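Local coordinates for ESAT-6-like protein MAB_3112 (Mycobacterium abscessus, PDB 4I0X) that is of unknown function but, as a secreted ESAT-6-like protein of the WXG100 family, forms a complex with its partner MAB_3113, at residues A[24-29]-A[47-52]; A[13-18]-A[61-66]; A[35-38]-A[44-47]. The protein carries 4 engineered substitutions. All coordinates share one frame; numbering follows the deposited sequence.

Contact 1. Residues A[24-29]-A[47-52]; sequences NSLDRD and SGWDEM. Engineered in segment 24-29: N24 (natural residue Ser).
A buried helix-to-helix contact joins W49 to L26 and D27 across the hairpin, with helix 4-32 supplying residues 24-29 and helix 40-72 supplying residues 47-52. The indole of W49 bridges the two helices; the nearest CA atoms across the segments, those of D27 and W49, are 7.9 Å apart. W49 has its CG anti to the backbone N (chi1 170°), and the ring runs out from its own helix to the surface of the other one. There the indole N-H makes a hydrogen bond, W49 NE1 to D27 OD1 at 2.8 Å, fairly straight with an N-H...O angle of 163°. The carboxylate oxygen lies at the ring edge, close to the indole plane, and accepts the N-H on its anti lone pair, the one turned from OD2; carboxylate and indole are nearly coplanar. D27 OD1 also takes a weak hydrogen bond from Q31, one turn on. The benzo end of the indole works differently: W49 CH2 rests 3.5 Å from L26 CB, and W49 CZ2 lies 3.6 Å from D27 N. The indole therefore has its NE1 satisfied and its benzo carbons packed against L26 CB and the backbone of D27, while M79 of the MAB_3113 chain packs on W49 and F26 of that chain on L26. This is the antiparallel helical hairpin of the WXG100 fold, tied across by a tryptophan-aspartate hydrogen bond.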
loop_
_atom_site.group_PDB
_atom_site.type_symbol
_atom_site.label_atom_id
_atom_site.label_comp_id
_atom_site.label_asym_id
_atom_site.label_seq_id
_atom_site.Cartn_x
_atom_site.Cartn_y
_atom_site.Cartn_z
ATOM N N ASN A 24 7.976 -1.159 -6.384
ATOM C CA ASN A 24 9.326 -1.334 -6.898
ATOM C C ASN A 24 9.843 -0.022 -7.520
ATOM O O ASN A 24 11.005 0.366 -7.378
ATOM C CB ASN A 24 9.344 -2.471 -7.915
ATOM C CG ASN A 24 9.159 -3.846 -7.254
ATOM O OD1 ASN A 24 9.236 -3.972 -6.040
ATOM N ND2 ASN A 24 8.921 -4.864 -8.060
ATOM N N SER A 25 8.956 0.642 -8.230
ATOM C CA SER A 25 9.262 1.935 -8.836
ATOM C C SER A 25 9.615 2.988 -7.778
ATOM O O SER A 25 10.601 3.736 -7.910
ATOM C CB SER A 25 8.104 2.397 -9.736
ATOM O OG SER A 25 8.394 3.633 -10.368
ATOM N N LEU A 26 8.864 3.019 -6.702
ATOM C CA LEU A 26 9.119 4.000 -5.659
ATOM C C LEU A 26 10.410 3.678 -4.930
ATOM O O LEU A 26 11.098 4.557 -4.493
ATOM C CB LEU A 26 7.983 4.023 -4.646
ATOM C CG LEU A 26 6.811 4.892 -5.015
ATOM C CD1 LEU A 26 5.648 4.503 -4.132
ATOM C CD2 LEU A 26 7.187 6.391 -4.883
ATOM N N ASP A 27 10.710 2.400 -4.789
ATOM C CA ASP A 27 11.922 1.969 -4.112
ATOM C C ASP A 27 13.148 2.457 -4.872
ATOM O O ASP A 27 14.070 3.033 -4.288
ATOM C CB ASP A 27 11.972 0.450 -3.968
ATOM C CG ASP A 27 13.148 0.003 -3.123
ATOM O OD1 ASP A 27 13.291 0.492 -1.995
ATOM O OD2 ASP A 27 13.971 -0.782 -3.595
ATOM N N ARG A 28 13.113 2.341 -6.187
ATOM C CA ARG A 28 14.196 2.868 -6.990
ATOM C C ARG A 28 14.325 4.395 -6.846
ATOM O O ARG A 28 15.430 4.944 -6.700
ATOM C CB ARG A 28 14.012 2.459 -8.436
ATOM C CG ARG A 28 14.215 0.949 -8.648
ATOM C CD ARG A 28 14.248 0.584 -10.116
ATOM N NE ARG A 28 12.975 0.795 -10.799
ATOM C CZ ARG A 28 12.008 -0.122 -10.905
ATOM N NH1 ARG A 28 12.143 -1.318 -10.341
ATOM N NH2 ARG A 28 10.885 0.164 -11.561
ATOM N N ASP A 29 13.204 5.078 -6.868
ATOM C CA ASP A 29 13.222 6.539 -6.747
ATOM C C ASP A 29 13.784 6.967 -5.400
ATOM O O ASP A 29 14.636 7.869 -5.311
ATOM C CB ASP A 29 11.819 7.107 -6.847
ATOM C CG ASP A 29 11.225 7.020 -8.234
ATOM O OD1 ASP A 29 11.951 6.779 -9.223
ATOM O OD2 ASP A 29 10.003 7.229 -8.331
ATOM N N SER A 47 14.130 5.240 6.857
ATOM C CA SER A 47 13.423 4.283 7.670
ATOM C C SER A 47 11.872 4.416 7.528
ATOM O O SER A 47 11.162 3.449 7.642
ATOM C CB SER A 47 13.931 4.284 9.117
ATOM O OG SER A 47 13.495 5.392 9.845
ATOM N N GLY A 48 11.373 5.600 7.182
ATOM C CA GLY A 48 9.996 5.756 6.794
ATOM C C GLY A 48 9.632 4.932 5.561
ATOM O O GLY A 48 8.593 4.278 5.527
ATOM N N TRP A 49 10.491 4.989 4.545
ATOM C CA TRP A 49 10.296 4.240 3.314
ATOM C C TRP A 49 10.365 2.733 3.551
ATOM O O TRP A 49 9.546 1.975 3.019
ATOM C CB TRP A 49 11.261 4.680 2.195
ATOM C CG TRP A 49 11.165 3.709 1.086
ATOM C CD1 TRP A 49 12.119 2.833 0.672
ATOM C CD2 TRP A 49 10.007 3.452 0.291
ATOM N NE1 TRP A 49 11.630 2.057 -0.353
ATOM C CE2 TRP A 49 10.329 2.406 -0.592
ATOM C CE3 TRP A 49 8.729 3.986 0.254
ATOM C CZ2 TRP A 49 9.417 1.901 -1.509
ATOM C CZ3 TRP A 49 7.830 3.494 -0.667
ATOM C CH2 TRP A 49 8.181 2.465 -1.538
ATOM N N ASP A 50 11.312 2.298 4.365
ATOM C CA ASP A 50 11.411 0.905 4.753
ATOM C C ASP A 50 10.114 0.432 5.377
ATOM O O ASP A 50 9.647 -0.664 5.068
ATOM C CB ASP A 50 12.535 0.706 5.744
ATOM C CG ASP A 50 13.911 0.834 5.104
ATOM O OD1 ASP A 50 13.997 0.968 3.860
ATOM O OD2 ASP A 50 14.910 0.784 5.862
ATOM N N GLU A 51 9.523 1.259 6.238
ATOM C CA GLU A 51 8.236 0.910 6.836
ATOM C C GLU A 51 7.107 0.978 5.794
ATOM O O GLU A 51 6.274 0.116 5.742
ATOM C CB GLU A 51 7.923 1.773 8.062
ATOM C CG GLU A 51 6.517 1.545 8.559
ATOM C CD GLU A 51 6.211 2.190 9.899
ATOM O OE1 GLU A 51 7.050 2.947 10.443
ATOM O OE2 GLU A 51 5.101 1.948 10.394
ATOM N N MET A 52 7.081 1.999 4.945
ATOM C CA MET A 52 6.106 2.038 3.867
ATOM C C MET A 52 6.156 0.799 2.895
ATOM O O MET A 52 5.132 0.214 2.529
ATOM C CB MET A 52 6.293 3.351 3.107
ATOM C CG MET A 52 5.275 3.619 2.110
ATOM S SD MET A 52 5.237 5.346 1.531
ATOM C CE MET A 52 3.712 5.132 0.647
#

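Contact 2. Residues A[13-18]-A[61-66]; sequences ASLADQ and NALTDI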
loop_
_atom_site.group_PDB
_atom_site.type_symbol
_atom_site.label_atom_id
_atom_site.label_comp_id
_atom_site.label_asym_id
_atom_site.label_seq_id
_atom_site.Cartn_x
_atom_site.Cartn_y
_atom_site.Cartn_z
ATOM N N ALA A 13 -6.454 -9.220 -7.740
ATOM C CA ALA A 13 -5.280 -9.625 -8.486
ATOM C C ALA A 13 -4.679 -8.447 -9.243
ATOM O O ALA A 13 -3.466 -8.243 -9.222
ATOM C CB ALA A 13 -5.614 -10.721 -9.444
ATOM N N SER A 14 -5.531 -7.665 -9.888
ATOM C CA SER A 14 -5.074 -6.484 -10.634
ATOM C C SER A 14 -4.429 -5.449 -9.709
ATOM O O SER A 14 -3.388 -4.875 -10.040
ATOM C CB SER A 14 -6.240 -5.846 -11.405
ATOM O OG SER A 14 -5.778 -4.783 -12.218
ATOM N N LEU A 15 -5.052 -5.195 -8.559
ATOM C CA LEU A 15 -4.513 -4.239 -7.624
ATOM C C LEU A 15 -3.159 -4.721 -7.110
ATOM O O LEU A 15 -2.254 -3.928 -6.962
ATOM C CB LEU A 15 -5.484 -4.016 -6.473
ATOM C CG LEU A 15 -5.002 -3.073 -5.366
ATOM C CD1 LEU A 15 -4.698 -1.661 -5.904
ATOM C CD2 LEU A 15 -6.070 -3.013 -4.259
ATOM N N ALA A 16 -3.033 -6.022 -6.827
ATOM C CA ALA A 16 -1.743 -6.618 -6.428
ATOM C C ALA A 16 -0.648 -6.335 -7.464
ATOM O O ALA A 16 0.439 -5.879 -7.111
ATOM C CB ALA A 16 -1.884 -8.160 -6.184
ATOM N N ASP A 17 -0.938 -6.583 -8.748
ATOM C CA ASP A 17 0.029 -6.335 -9.804
ATOM C C ASP A 17 0.460 -4.861 -9.845
ATOM O O ASP A 17 1.641 -4.556 -9.963
ATOM C CB ASP A 17 -0.509 -6.712 -11.181
ATOM C CG ASP A 17 -0.505 -8.232 -11.439
ATOM O OD1 ASP A 17 -0.004 -9.001 -10.573
ATOM O OD2 ASP A 17 -1.016 -8.632 -12.522
ATOM N N GLN A 18 -0.496 -3.949 -9.737
ATOM C CA GLN A 18 -0.186 -2.511 -9.727
ATOM C C GLN A 18 0.594 -2.057 -8.487
ATOM O O GLN A 18 1.483 -1.229 -8.576
ATOM C CB GLN A 18 -1.479 -1.715 -9.838
ATOM C CG GLN A 18 -2.214 -1.955 -11.144
ATOM C CD GLN A 18 -3.594 -1.321 -11.170
ATOM O OE1 GLN A 18 -3.737 -0.127 -11.392
ATOM N NE2 GLN A 18 -4.609 -2.131 -10.950
ATOM N N ASN A 61 0.712 -9.168 -0.592
ATOM C CA ASN A 61 0.576 -10.565 -0.201
ATOM C C ASN A 61 -0.835 -10.945 0.192
ATOM O O ASN A 61 -1.302 -12.044 -0.122
ATOM C CB ASN A 61 1.538 -10.917 0.925
ATOM C CG ASN A 61 2.912 -11.328 0.396
ATOM O OD1 ASN A 61 3.077 -12.406 -0.171
ATOM N ND2 ASN A 61 3.889 -10.469 0.568
ATOM N N ALA A 62 -1.511 -10.046 0.887
ATOM C CA ALA A 62 -2.879 -10.320 1.321
ATOM C C ALA A 62 -3.821 -10.309 0.125
ATOM O O ALA A 62 -4.704 -11.160 0.032
ATOM C CB ALA A 62 -3.331 -9.318 2.370
ATOM N N LEU A 63 -3.611 -9.374 -0.790
ATOM C CA LEU A 63 -4.400 -9.291 -2.024
ATOM C C LEU A 63 -4.257 -10.520 -2.909
ATOM O O LEU A 63 -5.220 -11.034 -3.400
ATOM C CB LEU A 63 -4.037 -8.042 -2.860
ATOM C CG LEU A 63 -4.525 -6.739 -2.258
ATOM C CD1 LEU A 63 -3.885 -5.568 -2.927
ATOM C CD2 LEU A 63 -6.056 -6.622 -2.315
ATOM N N THR A 64 -3.045 -10.971 -3.098
ATOM C CA THR A 64 -2.759 -12.153 -3.862
ATOM C C THR A 64 -3.385 -13.390 -3.257
ATOM O O THR A 64 -3.913 -14.224 -3.970
ATOM C CB THR A 64 -1.226 -12.338 -3.933
ATOM O OG1 THR A 64 -0.671 -11.253 -4.702
ATOM C CG2 THR A 64 -0.877 -13.615 -4.558
ATOM N N ASP A 65 -3.287 -13.521 -1.943
ATOM C CA ASP A 65 -3.918 -14.636 -1.242
ATOM C C ASP A 65 -5.415 -14.645 -1.459
ATOM O O ASP A 65 -5.955 -15.642 -1.854
ATOM C CB ASP A 65 -3.628 -14.591 0.260
ATOM C CG ASP A 65 -2.162 -14.779 0.578
ATOM O OD1 ASP A 65 -1.412 -15.268 -0.299
ATOM O OD2 ASP A 65 -1.761 -14.436 1.714
ATOM N N ILE A 66 -6.105 -13.548 -1.190
ATOM C CA ILE A 66 -7.555 -13.605 -1.315
ATOM C C ILE A 66 -7.926 -13.769 -2.788
ATOM O O ILE A 66 -8.902 -14.415 -3.104
ATOM C CB ILE A 66 -8.253 -12.348 -0.694
ATOM C CG1 ILE A 66 -9.751 -12.562 -0.467
ATOM C CG2 ILE A 66 -8.080 -11.146 -1.579
ATOM C CD1 ILE A 66 -10.105 -13.830 0.193
#
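L63 keeps its CG beside the backbone N (chi1 -72°) and L15 carries its CG anti to the backbone N (chi1 177°), and these two settings bring the leucine ends together between the helices. L63 CD1 does most of the touching: it lies 3.6 Å from L15 CD2 and nearly as close to L15 CG, while L63 CD2 sits farther from the same L15 methyl. Next to this pair, A16 directs its methyl toward helix 40-72. A16 CB is 4.0 Å from L63 CB and 3.6 Å from T64 OG1, the latter a van der Waals contact of a methyl with a hydroxyl oxygen; that hydroxyl is hydrogen-bonded to the carbonyl of W60, one turn back on its own helix. The small alanine permits a close approach, with the CA atoms of A16 and L63 5.8 Å apart and the axes of the two short segments 8.4 Å apart at their closest. M19 also packs on L63, and L37 of the MAB_3113 chain covers it from the partner. No hydrogen bond crosses between the segments; the join rests on van der Waals packing, mostly between apolar groups. Running at 151° to each other, segments 13-18 and 61-66 pack as the two antiparallel arms of the WXG100 helical hairpin.

Contact 3. Residues A[35-38]-A[44-47]; sequences GVWK and AYRS. Engineered in segment 35-38: K38 (natural residue Arg).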
loop_
_atom_site.group_PDB
_atom_site.type_symbol
_atom_site.label_atom_id
_atom_site.label_comp_id
_atom_site.label_asym_id
_atom_site.label_seq_id
_atom_site.Cartn_x
_atom_site.Cartn_y
_atom_site.Cartn_z
ATOM N N GLY A 35 22.113 9.200 -2.732
ATOM C CA GLY A 35 23.360 9.582 -3.339
ATOM C C GLY A 35 23.752 11.006 -3.009
ATOM O O GLY A 35 24.948 11.302 -2.845
ATOM N N VAL A 36 22.773 11.899 -2.868
ATOM C CA VAL A 36 23.095 13.281 -2.494
ATOM C C VAL A 36 22.564 13.687 -1.126
ATOM O O VAL A 36 23.185 14.493 -0.423
ATOM C CB VAL A 36 22.567 14.321 -3.494
ATOM C CG1 VAL A 36 23.232 14.146 -4.876
ATOM C CG2 VAL A 36 21.057 14.254 -3.562
ATOM N N TRP A 37 21.425 13.149 -0.741
ATOM C CA TRP A 37 20.802 13.584 0.508
ATOM C C TRP A 37 21.368 12.806 1.676
ATOM O O TRP A 37 21.221 11.585 1.738
ATOM C CB TRP A 37 19.310 13.428 0.395
ATOM C CG TRP A 37 18.509 13.989 1.508
ATOM C CD1 TRP A 37 18.865 14.988 2.407
ATOM C CD2 TRP A 37 17.190 13.581 1.862
ATOM N NE1 TRP A 37 17.826 15.242 3.258
ATOM C CE2 TRP A 37 16.778 14.397 2.952
ATOM C CE3 TRP A 37 16.296 12.636 1.338
ATOM C CZ2 TRP A 37 15.533 14.280 3.528
ATOM C CZ3 TRP A 37 15.037 12.513 1.913
ATOM C CH2 TRP A 37 14.659 13.335 3.000
ATOM N N LYS A 38 22.044 13.538 2.571
ATOM C CA LYS A 38 22.690 12.987 3.761
ATOM C C LYS A 38 22.158 13.654 5.057
ATOM O O LYS A 38 21.578 14.729 5.021
ATOM C CB LYS A 38 24.207 13.210 3.706
ATOM C CG LYS A 38 24.861 12.921 2.359
ATOM C CD LYS A 38 24.685 11.456 1.962
ATOM C CE LYS A 38 25.433 11.104 0.669
ATOM N NZ LYS A 38 25.569 9.616 0.521
ATOM N N ALA A 44 15.904 9.457 8.520
ATOM C CA ALA A 44 14.515 9.251 8.939
ATOM C C ALA A 44 13.646 8.901 7.723
ATOM O O ALA A 44 12.760 8.067 7.806
ATOM C CB ALA A 44 13.985 10.496 9.634
ATOM N N TYR A 45 13.913 9.533 6.593
ATOM C CA TYR A 45 13.208 9.228 5.355
ATOM C C TYR A 45 13.441 7.778 4.925
ATOM O O TYR A 45 12.516 7.055 4.579
ATOM C CB TYR A 45 13.690 10.173 4.263
ATOM C CG TYR A 45 12.775 10.260 3.051
ATOM C CD1 TYR A 45 12.931 9.408 1.981
ATOM C CD2 TYR A 45 11.817 11.243 2.961
ATOM C CE1 TYR A 45 12.145 9.520 0.858
ATOM C CE2 TYR A 45 11.009 11.344 1.866
ATOM C CZ TYR A 45 11.189 10.486 0.797
ATOM O OH TYR A 45 10.388 10.620 -0.331
ATOM N N ARG A 46 14.698 7.363 4.923
ATOM C CA ARG A 46 15.019 5.974 4.658
ATOM C C ARG A 46 14.258 4.987 5.553
ATOM O O ARG A 46 13.784 3.987 5.068
ATOM C CB ARG A 46 16.521 5.733 4.768
ATOM C CG ARG A 46 16.896 4.291 4.467
ATOM C CD ARG A 46 18.342 4.015 4.783
ATOM N NE ARG A 46 19.268 4.921 4.119
ATOM C CZ ARG A 46 19.969 4.634 3.019
ATOM N NH1 ARG A 46 19.843 3.453 2.410
ATOM N NH2 ARG A 46 20.811 5.542 2.520
ATOM N N SER A 47 14.130 5.240 6.857
ATOM C CA SER A 47 13.423 4.283 7.670
ATOM C C SER A 47 11.872 4.416 7.528
ATOM O O SER A 47 11.162 3.449 7.642
ATOM C CB SER A 47 13.931 4.284 9.117
ATOM O OG SER A 47 13.495 5.392 9.845
#
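Y45 is where helix 40-72 meets the loop, taking the indole of W37 on its ring. A44 comes first; it packs on Q78 of the MAB_3113 chain, and its carbonyl accepts a weak hydrogen bond from S47 at the far end of the segment. Y45 follows, its CG anti to the backbone N (chi1 -163°), which turns the phenol toward the loop. The six-membered ring of W37 presents its edge to one face of Y45 in an offset edge-to-face stack, with centroids 5.0 Å apart and planes at 63°. Two indole carbons make the contact: W37 CZ3 stands 3.4 Å from Y45 CG, toward the rim of the tyrosine ring, and W37 CH2 lies 3.5 Å from Y45 CD2. Both also reach back to the beta carbon, with W37 CH2 3.5 Å from Y45 CB. At the far end of the phenol, the hydroxyl is hydrogen-bonded to T20 of the MAB_3113 chain, which ties down the tip of the ring. R46, next along, takes its guanidinium into a cation-pi contact with F34 of the connecting loop. Between the two segments the chemistry is aromatic and apolar, with no hydrogen bond, so W37, the tryptophan of a W-x-G turn, is probably held against helix 40-72 by shape and ring electrostatics, with I16 of the MAB_3113 chain packing on it too, while the polar end of Y45 reaches across to the partner subunit.

Overall arrangement
Contacts 1 and 2 join the same two helices, 4-32 and 40-72, with centres 19 Å apart along the hairpin and no touch between them. Both are buried, yet contact 2 is van der Waals packing with no hydrogen bond across it, whereas contact 1 adds an indole-to-carboxylate hydrogen bond. Contact 3, its centre 21 Å from that of the chain, is only partly buried; it packs the connecting loop on helix 40-72 through aromatic rings. It shares S47 with contact 1, their centres 11 Å apart, and these two lie on the same side of the chain's centre, contact 3 at the turn and contact 1 further in. Contact 2 is about 30 Å from contact 3 between centres. The MAB_3113 chain borders all three.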